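Local structure of TatD-related deoxyribonuclease (Thermotoga maritima, 1J6O) at residues D15-L20 with E212-F217; I101-L106 with V137-D142. The protein probably hydrolyses ester bonds in DNA as a metal-dependent nuclease of the TatD family. All blocks are in the same frame, centred on the assembly; numbering follows the deposited sequence.

Contact 1 of 2, residues D15-L20 with E212-F217; sequences DTHAHL and ETDCPF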
loop_
_atom_site.group_PDB
_atom_site.type_symbol
_atom_site.label_atom_id
_atom_site.label_comp_id
_atom_site.label_asym_id
_atom_site.label_seq_id
_atom_site.Cartn_x
_atom_site.Cartn_y
_atom_site.Cartn_z
ATOM N N ASP A 15 4.025 8.219 1.210
ATOM C CA ASP A 15 4.347 6.873 0.690
ATOM C C ASP A 15 3.361 5.964 1.411
ATOM O O ASP A 15 3.524 5.703 2.608
ATOM C CB ASP A 15 5.764 6.438 1.070
ATOM C CG ASP A 15 6.156 5.105 0.437
ATOM O OD1 ASP A 15 5.267 4.377 -0.082
ATOM O OD2 ASP A 15 7.365 4.793 0.482
ATOM N N THR A 16 2.363 5.455 0.698
ATOM C CA THR A 16 1.362 4.576 1.335
ATOM C C THR A 16 1.730 3.098 1.444
ATOM O O THR A 16 0.904 2.280 1.879
ATOM C CB THR A 16 -0.013 4.675 0.617
ATOM O OG1 THR A 16 0.150 4.269 -0.745
ATOM C CG2 THR A 16 -0.556 6.105 0.648
ATOM N N HIS A 17 2.957 2.737 1.069
ATOM C CA HIS A 17 3.338 1.341 1.165
ATOM C C HIS A 17 4.840 1.214 1.290
ATOM O O HIS A 17 5.542 1.117 0.279
ATOM C CB HIS A 17 2.852 0.571 -0.085
ATOM C CG HIS A 17 2.657 -0.896 0.142
ATOM N ND1 HIS A 17 1.418 -1.448 0.396
ATOM C CD2 HIS A 17 3.535 -1.927 0.151
ATOM C CE1 HIS A 17 1.543 -2.759 0.545
ATOM N NE2 HIS A 17 2.817 -3.074 0.399
ATOM N N ALA A 18 5.347 1.196 2.519
ATOM C CA ALA A 18 6.786 1.073 2.716
ATOM C C ALA A 18 7.126 -0.131 3.635
ATOM O O ALA A 18 6.263 -0.598 4.360
ATOM C CB ALA A 18 7.279 2.328 3.348
ATOM N N HIS A 19 8.369 -0.622 3.586
ATOM C CA HIS A 19 8.803 -1.749 4.435
ATOM C C HIS A 19 10.172 -1.296 4.949
ATOM O O HIS A 19 11.217 -1.964 4.694
ATOM C CB HIS A 19 9.004 -3.034 3.602
ATOM C CG HIS A 19 7.799 -3.438 2.806
ATOM N ND1 HIS A 19 6.671 -3.974 3.390
ATOM C CD2 HIS A 19 7.570 -3.440 1.467
ATOM C CE1 HIS A 19 5.803 -4.302 2.445
ATOM N NE2 HIS A 19 6.327 -3.993 1.269
ATOM N N LEU A 20 10.175 -0.204 5.703
ATOM C CA LEU A 20 11.417 0.353 6.237
ATOM C C LEU A 20 12.118 -0.515 7.258
ATOM O O LEU A 20 13.317 -0.331 7.528
ATOM C CB LEU A 20 11.136 1.750 6.807
ATOM C CG LEU A 20 10.763 2.785 5.734
ATOM C CD1 LEU A 20 10.079 4.023 6.370
ATOM C CD2 LEU A 20 12.023 3.190 4.989
ATOM N N GLU A 212 3.131 5.253 -3.825
ATOM C CA GLU A 212 3.748 4.268 -2.967
ATOM C C GLU A 212 5.098 3.913 -3.571
ATOM O O GLU A 212 5.347 4.175 -4.758
ATOM C CB GLU A 212 2.893 3.011 -2.876
ATOM C CG GLU A 212 2.986 2.104 -4.112
ATOM C CD GLU A 212 2.206 0.823 -3.911
ATOM O OE1 GLU A 212 0.969 0.911 -3.950
ATOM O OE2 GLU A 212 2.826 -0.252 -3.677
ATOM N N THR A 213 5.988 3.374 -2.741
ATOM C CA THR A 213 7.295 2.973 -3.226
ATOM C C THR A 213 7.427 1.462 -3.107
ATOM O O THR A 213 8.088 0.836 -3.930
ATOM C CB THR A 213 8.478 3.515 -2.375
ATOM O OG1 THR A 213 8.332 3.059 -1.015
ATOM C CG2 THR A 213 8.555 5.027 -2.425
ATOM N N ASP A 214 6.779 0.876 -2.101
ATOM C CA ASP A 214 6.867 -0.551 -1.853
ATOM C C ASP A 214 8.371 -0.783 -1.538
ATOM O O ASP A 214 8.909 -1.877 -1.739
ATOM C CB ASP A 214 6.433 -1.381 -3.074
ATOM C CG ASP A 214 6.153 -2.842 -2.715
ATOM O OD1 ASP A 214 5.962 -3.158 -1.506
ATOM O OD2 ASP A 214 6.111 -3.679 -3.652
ATOM N N CYS A 215 9.055 0.251 -1.031
ATOM C CA CYS A 215 10.490 0.101 -0.715
ATOM C C CYS A 215 10.696 -1.085 0.248
ATOM O O CYS A 215 9.892 -1.297 1.155
ATOM C CB CYS A 215 11.048 1.403 -0.123
ATOM S SG CYS A 215 10.350 1.942 1.461
ATOM N N PRO A 216 11.831 -1.799 0.137
ATOM C CA PRO A 216 12.933 -1.567 -0.814
ATOM C C PRO A 216 12.722 -2.027 -2.248
ATOM O O PRO A 216 13.620 -1.893 -3.078
ATOM C CB PRO A 216 14.078 -2.333 -0.172
ATOM C CG PRO A 216 13.349 -3.621 0.289
ATOM C CD PRO A 216 12.085 -3.005 0.957
ATOM N N PHE A 217 11.555 -2.560 -2.553
ATOM C CA PHE A 217 11.291 -3.045 -3.907
ATOM C C PHE A 217 10.914 -2.019 -5.005
ATOM O O PHE A 217 10.593 -0.871 -4.697
ATOM C CB PHE A 217 10.138 -4.054 -3.895
ATOM C CG PHE A 217 10.206 -5.098 -2.820
ATOM C CD1 PHE A 217 11.313 -5.919 -2.681
ATOM C CD2 PHE A 217 9.147 -5.217 -1.916
ATOM C CE1 PHE A 217 11.384 -6.862 -1.635
ATOM C CE2 PHE A 217 9.203 -6.137 -0.886
ATOM C CZ PHE A 217 10.324 -6.964 -0.738
#
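H19 packs along the turn D214-F217, and its atoms can be followed outward one by one. CB lies 3.1 Å from C215 O, and the same carbonyl oxygen stays at the ring's edge, near its plane, as far as CD2. Beyond it CD2 also approaches CE2 of F217, at 3.9 Å; the two rings meet obliquely. At the tip, H19 NE2 donates to D214 OD1 over 2.9 Å. The acceptor lies only 15° out of the imidazole plane, while the carboxylate is turned 57° against the ring. ND1 is bonded to V47 O; both nitrogens thus have partners, which probably holds the ring's rotation. H17 and H19 form the His-x-His pair at the end of the first strand of a TIM-type barrel, and with D214 they are predicted ligands of one divalent metal. The backbones run together here too: D214 N donates to H17 O at 2.7 Å. D15 ties T213, just ahead of that turn, to the strand. With CG anti to its own N (chi1 -175°), OD1 takes H17 N, an Asx turn, and from the opposite face of the carboxylate T213 N at 2.9 Å. T213 OG1 donates to D15 OD2, at a modelled 2.5 Å that is doubtfully short, and accepts from C215 N in an ST turn. C215 SG in turn rests on A18 CB, 3.6 Å away.

Contact 2 of 2, residues I101-L106 with V137-D142; sequences IGETGL and VVHIRD
E103 and H139 lean across each other obliquely, carboxylate and imidazole planes 41° apart. The glutamate passes over the base of the histidine: E103 CG is 3.6 Å from H139 CB, and OE2 ends 2.7 Å from ND1. With H139 CG anti to its backbone N (chi1 171°), the imidazole reaches forward roughly along its own strand, its ND1 side next to E103 OE2. E103 OE1 accepts from H17 NE2, and OE2 has a weak bond from H164 NE2, so both oxygens have partners outside the two strands. E103 and H139 are predicted ligands of the first and second divalent metal, respectively. With an alanine at H139 the imidazole is gone, which would probably leave the second predicted metal short of a ligand and E103 OE2 without its neighbour.

Beneath these groups the backbones form a parallel ladder, in which H139 N bonds T104 O at 2.8 Å and H139 O accepts from L106 N at 3.0 Å. The strands 104-106 and 137-141 differ by 17° in direction. G105 CA sits 3.2 Å from H139 O, where a CB would collide with that oxygen; G102 likewise lies against V137 O, and a cis peptide follows it at the corner before E103.

T104, L106, V138 and I140 turn to the other face of the sheet. There T104 meets helix 115-132, which connects the two strands in a beta-alpha-beta unit, L106 touches it as well, and L106 and I140 pack on helix 144-153. On its other edge strand 136-141 is bonded, through the backbone of V138, to strand 161-163.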
loop_
_atom_site.group_PDB
_atom_site.type_symbol
_atom_site.label_atom_id
_atom_site.label_comp_id
_atom_site.label_asym_id
_atom_site.label_seq_id
_atom_site.Cartn_x
_atom_site.Cartn_y
_atom_site.Cartn_z
ATOM N N ILE A 101 -5.105 -2.681 7.837
ATOM C CA ILE A 101 -4.902 -4.120 7.916
ATOM C C ILE A 101 -4.358 -4.492 6.539
ATOM O O ILE A 101 -4.973 -4.181 5.502
ATOM C CB ILE A 101 -6.228 -4.927 8.165
ATOM C CG1 ILE A 101 -6.767 -4.663 9.572
ATOM C CG2 ILE A 101 -5.933 -6.457 8.035
ATOM C CD1 ILE A 101 -5.838 -5.087 10.700
ATOM N N GLY A 102 -3.189 -5.139 6.542
ATOM C CA GLY A 102 -2.522 -5.570 5.322
ATOM C C GLY A 102 -1.028 -5.553 5.633
ATOM O O GLY A 102 -0.627 -5.009 6.663
ATOM N N GLU A 103 -0.181 -6.040 4.741
ATOM C CA GLU A 103 -0.548 -6.585 3.441
ATOM C C GLU A 103 -1.368 -7.876 3.459
ATOM O O GLU A 103 -1.084 -8.803 4.221
ATOM C CB GLU A 103 0.752 -6.792 2.641
ATOM C CG GLU A 103 0.602 -6.548 1.167
ATOM C CD GLU A 103 1.934 -6.418 0.447
ATOM O OE1 GLU A 103 2.896 -5.833 1.005
ATOM O OE2 GLU A 103 2.005 -6.900 -0.701
ATOM N N THR A 104 -2.431 -7.898 2.665
ATOM C CA THR A 104 -3.287 -9.086 2.585
ATOM C C THR A 104 -3.833 -9.151 1.164
ATOM O O THR A 104 -3.959 -8.130 0.491
ATOM C CB THR A 104 -4.449 -9.049 3.626
ATOM O OG1 THR A 104 -5.206 -10.268 3.534
ATOM C CG2 THR A 104 -5.359 -7.874 3.399
ATOM N N GLY A 105 -4.120 -10.351 0.676
ATOM C CA GLY A 105 -4.641 -10.440 -0.672
ATOM C C GLY A 105 -4.389 -11.798 -1.276
ATOM O O GLY A 105 -4.363 -12.804 -0.559
ATOM N N LEU A 106 -4.180 -11.809 -2.590
ATOM C CA LEU A 106 -3.936 -13.035 -3.336
ATOM C C LEU A 106 -2.812 -12.862 -4.340
ATOM O O LEU A 106 -2.706 -11.818 -4.998
ATOM C CB LEU A 106 -5.187 -13.405 -4.148
ATOM C CG LEU A 106 -6.532 -13.533 -3.460
ATOM C CD1 LEU A 106 -7.620 -13.803 -4.517
ATOM C CD2 LEU A 106 -6.448 -14.669 -2.436
ATOM N N VAL A 137 -5.064 -2.727 3.004
ATOM C CA VAL A 137 -3.909 -2.479 2.151
ATOM C C VAL A 137 -3.895 -3.842 1.440
ATOM O O VAL A 137 -3.430 -4.829 1.996
ATOM C CB VAL A 137 -2.637 -2.252 2.994
ATOM C CG1 VAL A 137 -1.403 -2.385 2.149
ATOM C CG2 VAL A 137 -2.711 -0.852 3.611
ATOM N N VAL A 138 -4.403 -3.865 0.206
ATOM C CA VAL A 138 -4.499 -5.088 -0.599
ATOM C C VAL A 138 -3.456 -5.341 -1.650
ATOM O O VAL A 138 -3.083 -4.457 -2.420
ATOM C CB VAL A 138 -5.914 -5.155 -1.257
ATOM C CG1 VAL A 138 -6.135 -6.499 -1.974
ATOM C CG2 VAL A 138 -6.983 -4.935 -0.192
ATOM N N HIS A 139 -2.995 -6.586 -1.682
ATOM C CA HIS A 139 -1.982 -7.022 -2.633
ATOM C C HIS A 139 -2.667 -7.987 -3.588
ATOM O O HIS A 139 -3.259 -8.961 -3.141
ATOM C CB HIS A 139 -0.877 -7.759 -1.863
ATOM C CG HIS A 139 0.126 -8.445 -2.742
ATOM N ND1 HIS A 139 1.299 -7.845 -3.141
ATOM C CD2 HIS A 139 0.142 -9.689 -3.274
ATOM C CE1 HIS A 139 2.001 -8.690 -3.877
ATOM N NE2 HIS A 139 1.318 -9.818 -3.975
ATOM N N ILE A 140 -2.595 -7.725 -4.890
ATOM C CA ILE A 140 -3.230 -8.631 -5.865
ATOM C C ILE A 140 -2.264 -8.854 -7.026
ATOM O O ILE A 140 -1.805 -7.889 -7.652
ATOM C CB ILE A 140 -4.530 -8.051 -6.482
ATOM C CG1 ILE A 140 -5.576 -7.758 -5.404
ATOM C CG2 ILE A 140 -5.077 -9.054 -7.525
ATOM C CD1 ILE A 140 -6.844 -7.062 -5.926
ATOM N N ARG A 141 -1.929 -10.114 -7.299
ATOM C CA ARG A 141 -1.013 -10.445 -8.401
ATOM C C ARG A 141 -1.728 -11.543 -9.214
ATOM O O ARG A 141 -1.988 -12.623 -8.698
ATOM C CB ARG A 141 0.326 -10.955 -7.853
ATOM C CG ARG A 141 1.477 -11.086 -8.880
ATOM C CD ARG A 141 1.833 -9.741 -9.541
ATOM N NE ARG A 141 1.475 -8.594 -8.693
ATOM C CZ ARG A 141 1.604 -7.308 -9.039
ATOM N NH1 ARG A 141 2.095 -6.963 -10.232
ATOM N NH2 ARG A 141 1.221 -6.356 -8.184
ATOM N N ASP A 142 -2.071 -11.237 -10.466
ATOM C CA ASP A 142 -2.762 -12.191 -11.344
ATOM C C ASP A 142 -3.965 -12.875 -10.675
ATOM O O ASP A 142 -4.196 -14.081 -10.840
ATOM C CB ASP A 142 -1.778 -13.251 -11.849
ATOM C CG ASP A 142 -0.687 -12.663 -12.742
ATOM O OD1 ASP A 142 -0.900 -11.561 -13.282
ATOM O OD2 ASP A 142 0.375 -13.299 -12.921
#

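In the fold
Both contacts belong to the same eight-stranded parallel sheet, with centres about 14 Å apart. Contact 1 brings the end of the first strand, 13-18, against the loop following the last, 209-211, where the barrel closes; contact 2 joins the neighbouring fourth and fifth strands, 98-107 and 136-141. Along the chain the order is 15-20, 101-106, 137-142, 212-217, so contact 2 forms entirely between the two halves of contact 1. The two touch through the histidines of the first strand: H17 CE1 packs on V137 CG1 at 3.4 Å, and H19 CE1 lies 3.6 Å from E103 OE1. Residues remote in sequence thereby converge on one predicted two-metal site, consistent with a TatD-type nuclease centre.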